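Local coordinates for ATP-dependent Clp protease adapter protein CLPS1, chloroplastic (Arabidopsis thaliana, PDB 7D34), which modulates the ClpC chaperone as a small adapter that binds N-degron peptides and probably selects substrates for the plastid Clp protease, at residues 2-11 and 47-56; 19-29 and 62-71. All blocks are in the same frame, centred on the assembly; numbering follows the deposited sequence.

Contact 1 of 2, residues 2-11 and 47-56; sequences APPYRVILHN and GLAVVIVCAQ. With PHE (phenylalanine), chain D.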
# COMPACT_ATOMS: atom_id res chain seq x y z
N ALA A 2 -8.22 20.24 0.97
CA ALA A 2 -8.02 19.69 2.30
C ALA A 2 -6.78 18.80 2.41
O ALA A 2 -6.29 18.27 1.41
CB ALA A 2 -9.26 18.91 2.73
N PRO A 3 -6.27 18.60 3.63
CA PRO A 3 -5.07 17.78 3.80
C PRO A 3 -5.38 16.33 3.45
O PRO A 3 -6.49 15.84 3.71
CB PRO A 3 -4.72 17.95 5.29
CG PRO A 3 -5.60 19.09 5.81
CD PRO A 3 -6.81 19.10 4.91
N PRO A 4 -4.41 15.60 2.89
CA PRO A 4 -4.68 14.21 2.51
C PRO A 4 -4.56 13.23 3.65
O PRO A 4 -3.69 13.33 4.52
CB PRO A 4 -3.62 13.94 1.43
CG PRO A 4 -2.48 14.84 1.80
CD PRO A 4 -3.10 16.07 2.40
N TYR A 5 -5.46 12.25 3.63
CA TYR A 5 -5.51 11.17 4.59
C TYR A 5 -5.55 9.86 3.82
O TYR A 5 -6.02 9.81 2.67
CB TYR A 5 -6.73 11.25 5.51
CG TYR A 5 -6.50 12.15 6.73
CD1 TYR A 5 -6.42 11.61 8.01
CD2 TYR A 5 -6.37 13.53 6.59
CE1 TYR A 5 -6.22 12.43 9.13
CE2 TYR A 5 -6.16 14.34 7.70
CZ TYR A 5 -6.09 13.80 8.95
OH TYR A 5 -5.88 14.65 10.02
N ARG A 6 -5.06 8.80 4.45
CA ARG A 6 -4.99 7.48 3.84
C ARG A 6 -6.11 6.60 4.37
O ARG A 6 -6.36 6.56 5.58
CB ARG A 6 -3.63 6.85 4.14
CG ARG A 6 -2.56 7.04 3.09
CD ARG A 6 -1.25 7.55 3.67
NE ARG A 6 -0.42 6.51 4.30
CZ ARG A 6 0.86 6.66 4.60
NH1 ARG A 6 1.54 5.69 5.17
NH2 ARG A 6 1.49 7.78 4.29
N VAL A 7 -6.82 5.94 3.45
CA VAL A 7 -7.73 4.84 3.78
C VAL A 7 -6.96 3.55 3.54
O VAL A 7 -6.51 3.27 2.42
CB VAL A 7 -9.02 4.89 2.94
CG1 VAL A 7 -10.01 3.81 3.40
CG2 VAL A 7 -9.70 6.27 3.03
N ILE A 8 -6.81 2.77 4.60
CA ILE A 8 -6.02 1.54 4.59
C ILE A 8 -6.94 0.33 4.63
O ILE A 8 -7.93 0.29 5.36
CB ILE A 8 -5.04 1.52 5.78
CG1 ILE A 8 -4.13 2.75 5.78
CG2 ILE A 8 -4.22 0.26 5.73
CD1 ILE A 8 -3.12 2.80 4.67
N LEU A 9 -6.58 -0.68 3.82
CA LEU A 9 -7.22 -1.99 3.80
C LEU A 9 -6.23 -2.98 4.41
O LEU A 9 -5.08 -3.08 3.96
CB LEU A 9 -7.59 -2.39 2.37
CG LEU A 9 -8.10 -3.83 2.25
CD1 LEU A 9 -9.39 -4.06 3.04
CD2 LEU A 9 -8.27 -4.25 0.81
N HIS A 10 -6.65 -3.66 5.48
CA HIS A 10 -5.85 -4.68 6.12
C HIS A 10 -6.29 -6.08 5.70
O HIS A 10 -7.48 -6.34 5.49
CB HIS A 10 -5.95 -4.54 7.64
CG HIS A 10 -5.45 -3.24 8.18
ND1 HIS A 10 -4.19 -3.10 8.73
CD2 HIS A 10 -6.03 -2.02 8.27
CE1 HIS A 10 -4.03 -1.85 9.14
NE2 HIS A 10 -5.13 -1.17 8.86
N ASN A 11 -5.32 -6.98 5.58
CA ASN A 11 -5.63 -8.38 5.34
C ASN A 11 -6.41 -8.98 6.52
O ASN A 11 -6.21 -8.61 7.68
CB ASN A 11 -4.35 -9.17 5.08
CG ASN A 11 -4.64 -10.53 4.48
OD1 ASN A 11 -5.34 -10.65 3.48
ND2 ASN A 11 -4.07 -11.55 5.07
N GLY A 47 -0.01 -7.52 4.04
CA GLY A 47 -0.75 -7.29 5.26
C GLY A 47 -1.62 -6.04 5.25
O GLY A 47 -2.54 -5.95 6.07
N LEU A 48 -1.35 -5.08 4.37
CA LEU A 48 -2.14 -3.86 4.29
C LEU A 48 -1.90 -3.20 2.94
O LEU A 48 -0.90 -3.46 2.28
CB LEU A 48 -1.81 -2.88 5.42
CG LEU A 48 -0.52 -2.07 5.34
CD1 LEU A 48 -0.58 -0.94 6.35
CD2 LEU A 48 0.71 -2.91 5.60
N ALA A 49 -2.85 -2.36 2.54
CA ALA A 49 -2.71 -1.65 1.28
C ALA A 49 -3.49 -0.34 1.32
O ALA A 49 -4.54 -0.25 1.96
CB ALA A 49 -3.18 -2.50 0.09
N VAL A 50 -2.97 0.65 0.60
CA VAL A 50 -3.62 1.96 0.51
C VAL A 50 -4.75 1.86 -0.49
O VAL A 50 -4.54 1.53 -1.67
CB VAL A 50 -2.62 3.06 0.11
CG1 VAL A 50 -3.36 4.38 -0.19
CG2 VAL A 50 -1.55 3.18 1.21
N VAL A 51 -5.96 2.16 -0.04
CA VAL A 51 -7.14 2.09 -0.89
C VAL A 51 -7.30 3.38 -1.70
O VAL A 51 -7.51 3.35 -2.92
CB VAL A 51 -8.39 1.83 -0.04
CG1 VAL A 51 -9.61 1.89 -0.93
CG2 VAL A 51 -8.27 0.52 0.64
N ILE A 52 -7.22 4.52 -1.02
CA ILE A 52 -7.41 5.83 -1.63
C ILE A 52 -6.81 6.88 -0.70
O ILE A 52 -6.73 6.68 0.52
CB ILE A 52 -8.90 6.11 -1.90
CG1 ILE A 52 -9.12 7.51 -2.46
CG2 ILE A 52 -9.70 5.88 -0.63
CD1 ILE A 52 -10.38 7.63 -3.32
N VAL A 53 -6.41 8.01 -1.27
CA VAL A 53 -5.97 9.16 -0.50
C VAL A 53 -7.00 10.26 -0.75
O VAL A 53 -7.29 10.60 -1.90
CB VAL A 53 -4.55 9.61 -0.89
CG1 VAL A 53 -4.12 10.80 -0.02
CG2 VAL A 53 -3.54 8.44 -0.79
N CYS A 54 -7.55 10.81 0.33
CA CYS A 54 -8.65 11.76 0.24
C CYS A 54 -8.65 12.58 1.52
O CYS A 54 -7.88 12.33 2.45
CB CYS A 54 -10.01 11.06 0.05
SG CYS A 54 -10.28 9.62 1.07
N ALA A 55 -9.54 13.57 1.55
CA ALA A 55 -9.81 14.33 2.75
C ALA A 55 -10.17 13.45 3.94
O ALA A 55 -10.66 12.33 3.77
CB ALA A 55 -10.94 15.31 2.47
N GLN A 56 -9.97 14.00 5.14
CA GLN A 56 -10.15 13.25 6.38
C GLN A 56 -11.59 12.77 6.53
O GLN A 56 -11.83 11.60 6.85
CB GLN A 56 -9.73 14.13 7.56
CG GLN A 56 -9.70 13.42 8.91
CD GLN A 56 -9.31 14.37 10.05
OE1 GLN A 56 -9.14 15.58 9.85
NE2 GLN A 56 -9.17 13.82 11.24
N PHE D . -6.47 -12.98 2.76
CA PHE D . -7.82 -13.28 2.20
C PHE D . -7.90 -14.74 1.73
O PHE D . -6.89 -15.34 1.35
CB PHE D . -8.14 -12.32 1.05
CG PHE D . -7.97 -10.86 1.41
CD1 PHE D . -8.67 -10.29 2.47
CD2 PHE D . -7.12 -10.04 0.67
CE1 PHE D . -8.51 -8.94 2.79
CE2 PHE D . -6.96 -8.70 0.99
CZ PHE D . -7.66 -8.15 2.05
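Tyr5 to His10 and Leu48 to Cys54 pair as antiparallel strands of the small ClpS alpha/beta domain, 5-10 being the middle strand of a three-stranded sheet and 48-54 an outer one. Val51 and Ile52 form a classic beta bulge opposite Val7: Val7 O accepts from Val51 N at 2.8 Å, and Val7 N reaches Ile52 O almost straight, at 174°. The bulge turns Val51 in toward strand 5-10, and Val51 CG2 presses on Leu9 CB at 3.5 Å, a tight fit that Ile39 of helix 33-46 covers. Beyond it Val7 CG2 lies alongside Ile52 CG2 at 3.7 Å, with Cys54 SG close by. The far end of the pair is exposed, and there the contact is a side chain laid over a ring. With its CG beside the backbone N (chi1 -86°), Tyr5 meets the extended Gln56 chain: Gln56 CG sits 3.6 Å from the centre of the Tyr5 ring in a CH-pi contact, the amide stacked within 6° of the ring plane. Replacing Tyr5 by an alanine would probably leave Gln56 without the face it lies on, free to turn into solvent. On the other sheet face Arg6 forms salt bridges to Glu76 of the second subunit and to Glu76 and Asp78 of its own chain. At the ligand pocket Asn11 N bonds Gly47 O, and Asn11 OD1 accepts a hydrogen bond from the amino N of the bound phenylalanine at 2.7 Å.

Contact 2 of 2, residues 19-29 and 62-71; sequences YVVQVLMKVIP and HCMQLRGNGL. With PHE (phenylalanine), chain D.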
# COMPACT_ATOMS: atom_id res chain seq x y z
N TYR A 19 -14.78 -11.32 -3.04
CA TYR A 19 -15.62 -10.43 -2.23
C TYR A 19 -14.91 -9.13 -1.90
O TYR A 19 -15.51 -8.05 -1.99
CB TYR A 19 -16.05 -11.11 -0.92
CG TYR A 19 -16.97 -10.24 -0.07
CD1 TYR A 19 -18.25 -9.96 -0.51
CD2 TYR A 19 -16.54 -9.69 1.13
CE1 TYR A 19 -19.08 -9.17 0.25
CE2 TYR A 19 -17.34 -8.91 1.88
CZ TYR A 19 -18.61 -8.64 1.45
OH TYR A 19 -19.38 -7.84 2.25
N VAL A 20 -13.65 -9.21 -1.47
CA VAL A 20 -12.86 -8.00 -1.20
C VAL A 20 -12.92 -7.06 -2.40
O VAL A 20 -13.16 -5.85 -2.25
CB VAL A 20 -11.40 -8.37 -0.85
CG1 VAL A 20 -10.57 -7.12 -0.68
CG2 VAL A 20 -11.27 -9.22 0.41
N VAL A 21 -12.72 -7.61 -3.61
CA VAL A 21 -12.75 -6.78 -4.81
C VAL A 21 -14.12 -6.15 -5.01
O VAL A 21 -14.22 -4.97 -5.37
CB VAL A 21 -12.36 -7.64 -6.03
CG1 VAL A 21 -12.44 -6.87 -7.32
CG2 VAL A 21 -10.93 -8.06 -5.84
N GLN A 22 -15.19 -6.93 -4.81
CA GLN A 22 -16.53 -6.38 -5.01
C GLN A 22 -16.83 -5.24 -4.04
O GLN A 22 -17.44 -4.23 -4.43
CB GLN A 22 -17.58 -7.48 -4.90
CG GLN A 22 -17.46 -8.52 -5.98
CD GLN A 22 -18.29 -9.77 -5.74
OE1 GLN A 22 -18.80 -9.99 -4.65
NE2 GLN A 22 -18.44 -10.58 -6.78
N VAL A 23 -16.46 -5.40 -2.77
CA VAL A 23 -16.69 -4.34 -1.79
C VAL A 23 -15.95 -3.07 -2.20
O VAL A 23 -16.50 -1.96 -2.15
CB VAL A 23 -16.26 -4.81 -0.39
CG1 VAL A 23 -16.38 -3.66 0.61
CG2 VAL A 23 -17.10 -5.97 0.09
N LEU A 24 -14.67 -3.21 -2.57
CA LEU A 24 -13.93 -2.02 -2.97
C LEU A 24 -14.65 -1.29 -4.09
O LEU A 24 -14.77 -0.06 -4.08
CB LEU A 24 -12.52 -2.37 -3.41
CG LEU A 24 -11.58 -2.81 -2.28
CD1 LEU A 24 -10.30 -3.48 -2.77
CD2 LEU A 24 -11.30 -1.62 -1.36
N MET A 25 -15.11 -2.04 -5.09
CA MET A 25 -15.82 -1.41 -6.20
C MET A 25 -17.11 -0.75 -5.74
O MET A 25 -17.48 0.31 -6.25
CB MET A 25 -16.16 -2.44 -7.27
CG MET A 25 -15.03 -3.24 -7.84
SD MET A 25 -14.39 -2.44 -9.27
CE MET A 25 -15.73 -2.62 -10.41
N LYS A 26 -17.78 -1.36 -4.77
CA LYS A 26 -19.06 -0.83 -4.32
C LYS A 26 -18.92 0.54 -3.67
O LYS A 26 -19.61 1.49 -4.05
CB LYS A 26 -19.72 -1.80 -3.33
CG LYS A 26 -21.11 -1.31 -2.89
CD LYS A 26 -22.03 -2.40 -2.31
CE LYS A 26 -21.64 -2.73 -0.87
NZ LYS A 26 -22.26 -4.03 -0.43
N VAL A 27 -18.02 0.66 -2.69
CA VAL A 27 -18.01 1.84 -1.82
C VAL A 27 -17.05 2.95 -2.20
O VAL A 27 -17.27 4.10 -1.79
CB VAL A 27 -17.78 1.43 -0.35
CG1 VAL A 27 -18.90 0.48 0.08
CG2 VAL A 27 -16.43 0.77 -0.12
N ILE A 28 -15.96 2.65 -2.90
CA ILE A 28 -14.90 3.62 -3.15
C ILE A 28 -15.20 4.32 -4.47
O ILE A 28 -15.24 3.65 -5.52
CB ILE A 28 -13.52 2.96 -3.19
CG1 ILE A 28 -13.24 2.24 -1.87
CG2 ILE A 28 -12.43 3.99 -3.46
CD1 ILE A 28 -13.23 3.16 -0.66
N PRO A 29 -15.41 5.64 -4.47
CA PRO A 29 -15.63 6.35 -5.73
C PRO A 29 -14.46 6.21 -6.70
O PRO A 29 -13.30 6.24 -6.30
CB PRO A 29 -15.81 7.81 -5.29
CG PRO A 29 -16.17 7.74 -3.80
CD PRO A 29 -15.45 6.54 -3.30
N HIS A 62 -15.30 6.23 3.98
CA HIS A 62 -14.94 5.04 3.24
C HIS A 62 -14.46 3.93 4.17
O HIS A 62 -14.79 2.76 3.97
CB HIS A 62 -13.86 5.41 2.25
CG HIS A 62 -14.32 6.38 1.22
ND1 HIS A 62 -15.65 6.58 0.93
CD2 HIS A 62 -13.63 7.21 0.40
CE1 HIS A 62 -15.76 7.48 -0.03
NE2 HIS A 62 -14.55 7.89 -0.36
N CYS A 63 -13.69 4.29 5.21
CA CYS A 63 -13.26 3.27 6.18
C CYS A 63 -14.46 2.60 6.83
O CYS A 63 -14.49 1.38 6.98
CB CYS A 63 -12.33 3.90 7.23
SG CYS A 63 -11.86 2.84 8.67
N MET A 64 -15.48 3.39 7.17
CA MET A 64 -16.69 2.87 7.80
C MET A 64 -17.47 2.00 6.82
O MET A 64 -18.00 0.94 7.18
CB MET A 64 -17.50 4.03 8.37
CG MET A 64 -16.71 4.81 9.42
SD MET A 64 -16.72 4.07 11.06
CE MET A 64 -15.51 2.79 10.83
N GLN A 65 -17.57 2.44 5.56
CA GLN A 65 -18.27 1.66 4.55
C GLN A 65 -17.60 0.31 4.36
O GLN A 65 -18.28 -0.72 4.31
CB GLN A 65 -18.31 2.47 3.25
CG GLN A 65 -19.37 3.57 3.25
CD GLN A 65 -19.08 4.63 2.20
OE1 GLN A 65 -17.99 4.65 1.60
NE2 GLN A 65 -20.06 5.51 1.95
N LEU A 66 -16.26 0.29 4.33
CA LEU A 66 -15.52 -0.96 4.27
C LEU A 66 -15.83 -1.86 5.47
O LEU A 66 -16.19 -3.03 5.31
CB LEU A 66 -14.01 -0.68 4.18
CG LEU A 66 -13.52 0.07 2.93
CD1 LEU A 66 -12.02 0.28 3.02
CD2 LEU A 66 -13.93 -0.65 1.66
N ARG A 67 -15.65 -1.32 6.68
CA ARG A 67 -15.90 -2.08 7.90
C ARG A 67 -17.31 -2.64 7.92
O ARG A 67 -17.52 -3.78 8.34
CB ARG A 67 -15.68 -1.19 9.11
CG ARG A 67 -14.25 -0.62 9.25
CD ARG A 67 -14.06 -0.00 10.61
NE ARG A 67 -12.66 0.35 10.88
CZ ARG A 67 -12.28 1.36 11.67
NH1 ARG A 67 -11.00 1.61 11.87
NH2 ARG A 67 -13.20 2.13 12.24
N GLY A 68 -18.30 -1.84 7.49
CA GLY A 68 -19.67 -2.31 7.52
C GLY A 68 -19.91 -3.44 6.53
O GLY A 68 -20.82 -4.25 6.72
N ASN A 69 -19.10 -3.51 5.49
CA ASN A 69 -19.17 -4.61 4.54
C ASN A 69 -18.24 -5.76 4.91
O ASN A 69 -18.05 -6.66 4.09
CB ASN A 69 -18.86 -4.10 3.13
CG ASN A 69 -20.04 -3.39 2.48
OD1 ASN A 69 -20.92 -4.03 1.92
ND2 ASN A 69 -20.09 -2.07 2.62
N GLY A 70 -17.64 -5.73 6.09
CA GLY A 70 -16.91 -6.86 6.63
C GLY A 70 -15.40 -6.82 6.51
O GLY A 70 -14.74 -7.80 6.89
N LEU A 71 -14.82 -5.72 6.04
CA LEU A 71 -13.37 -5.62 5.87
C LEU A 71 -12.72 -4.91 7.05
O LEU A 71 -13.38 -4.26 7.87
CB LEU A 71 -13.01 -4.89 4.57
CG LEU A 71 -13.76 -5.37 3.32
CD1 LEU A 71 -13.21 -4.69 2.07
CD2 LEU A 71 -13.77 -6.88 3.19
N PHE D . -6.47 -12.98 2.76
CA PHE D . -7.82 -13.28 2.20
C PHE D . -7.90 -14.74 1.73
O PHE D . -6.89 -15.34 1.35
CB PHE D . -8.14 -12.32 1.05
CG PHE D . -7.97 -10.86 1.41
CD1 PHE D . -8.67 -10.29 2.47
CD2 PHE D . -7.12 -10.04 0.67
CE1 PHE D . -8.51 -8.94 2.79
CE2 PHE D . -6.96 -8.70 0.99
CZ PHE D . -7.66 -8.15 2.05
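Tyr19 holds CG trans to its backbone N (chi1 -178°), which carries the ring out to Asn69, and Lys26, one helical turn beyond Val23, bends at chi3 (78°) to bring NZ to the same residue. The Tyr19 hydroxyl donates to Asn69 O at 2.6 Å, the carbonyl oxygen lying at the ring edge in its plane, while Lys26 NZ reaches Asn69 OD1 at 2.7 Å, tilted from the amide carbonyl plane. The other end of that amide is fixed as well: Asn69 ND2 donates to Gln65 O at 2.8 Å, on the face opposite to the one used by Asn69 N. With both ends bonded, the amide is kept from flipping. Beneath these polar bonds helix segments 19-27 and 62-68, roughly antiparallel (142°), with a closest approach of their axes of 10.0 Å, close on aliphatic groups. Leu66 CD2 wedges among Val23, Leu24 and Val27, tightest at Val27 CG2, 3.4 Å away, and Val23 CG1 touches both Asn69 CB and Leu71 CD1, each at 3.6 Å. At the other end Pro29 CD packs obliquely on the imidazole of His62, whose ND1 donates to Gln65 OE1. Helix 56-68 stops in a Schellman motif, Gly70 at C-prime, with Leu71 N bonded to Leu66 O; the turn drops Leu71 into the core near Leu9. Val20 faces the bound phenylalanine, Val20 CG2 coming within 3.5 Å of CD1 of the ligand ring, so helix 17-27 lines the hydrophobic pocket by which ClpS adapters receive the first side chain of an N-degron.

Contact 1 is the sheet and contact 2 the pair of helices packed on it, their centres about 12 Å apart. Both mix a buried middle with partly exposed ends, but the chemistry differs: backbone bonds carry 2-11 with 47-56, whereas 19-29 with 62-71 relies on aliphatic packing, with side-chain bonds gathered on Asn69. The two meet in one core, where Val51 packs on Ile28 and Leu24, and Leu9 on Val20 and Leu71. Their segments alternate along the chain, each strand being followed by one of the helices. Both reach the bound phenylalanine: contact 1 supplies one polar bond to its amino group, beside those of Asp12 and His44 to the ligand, contact 2 an apolar wall for its ring.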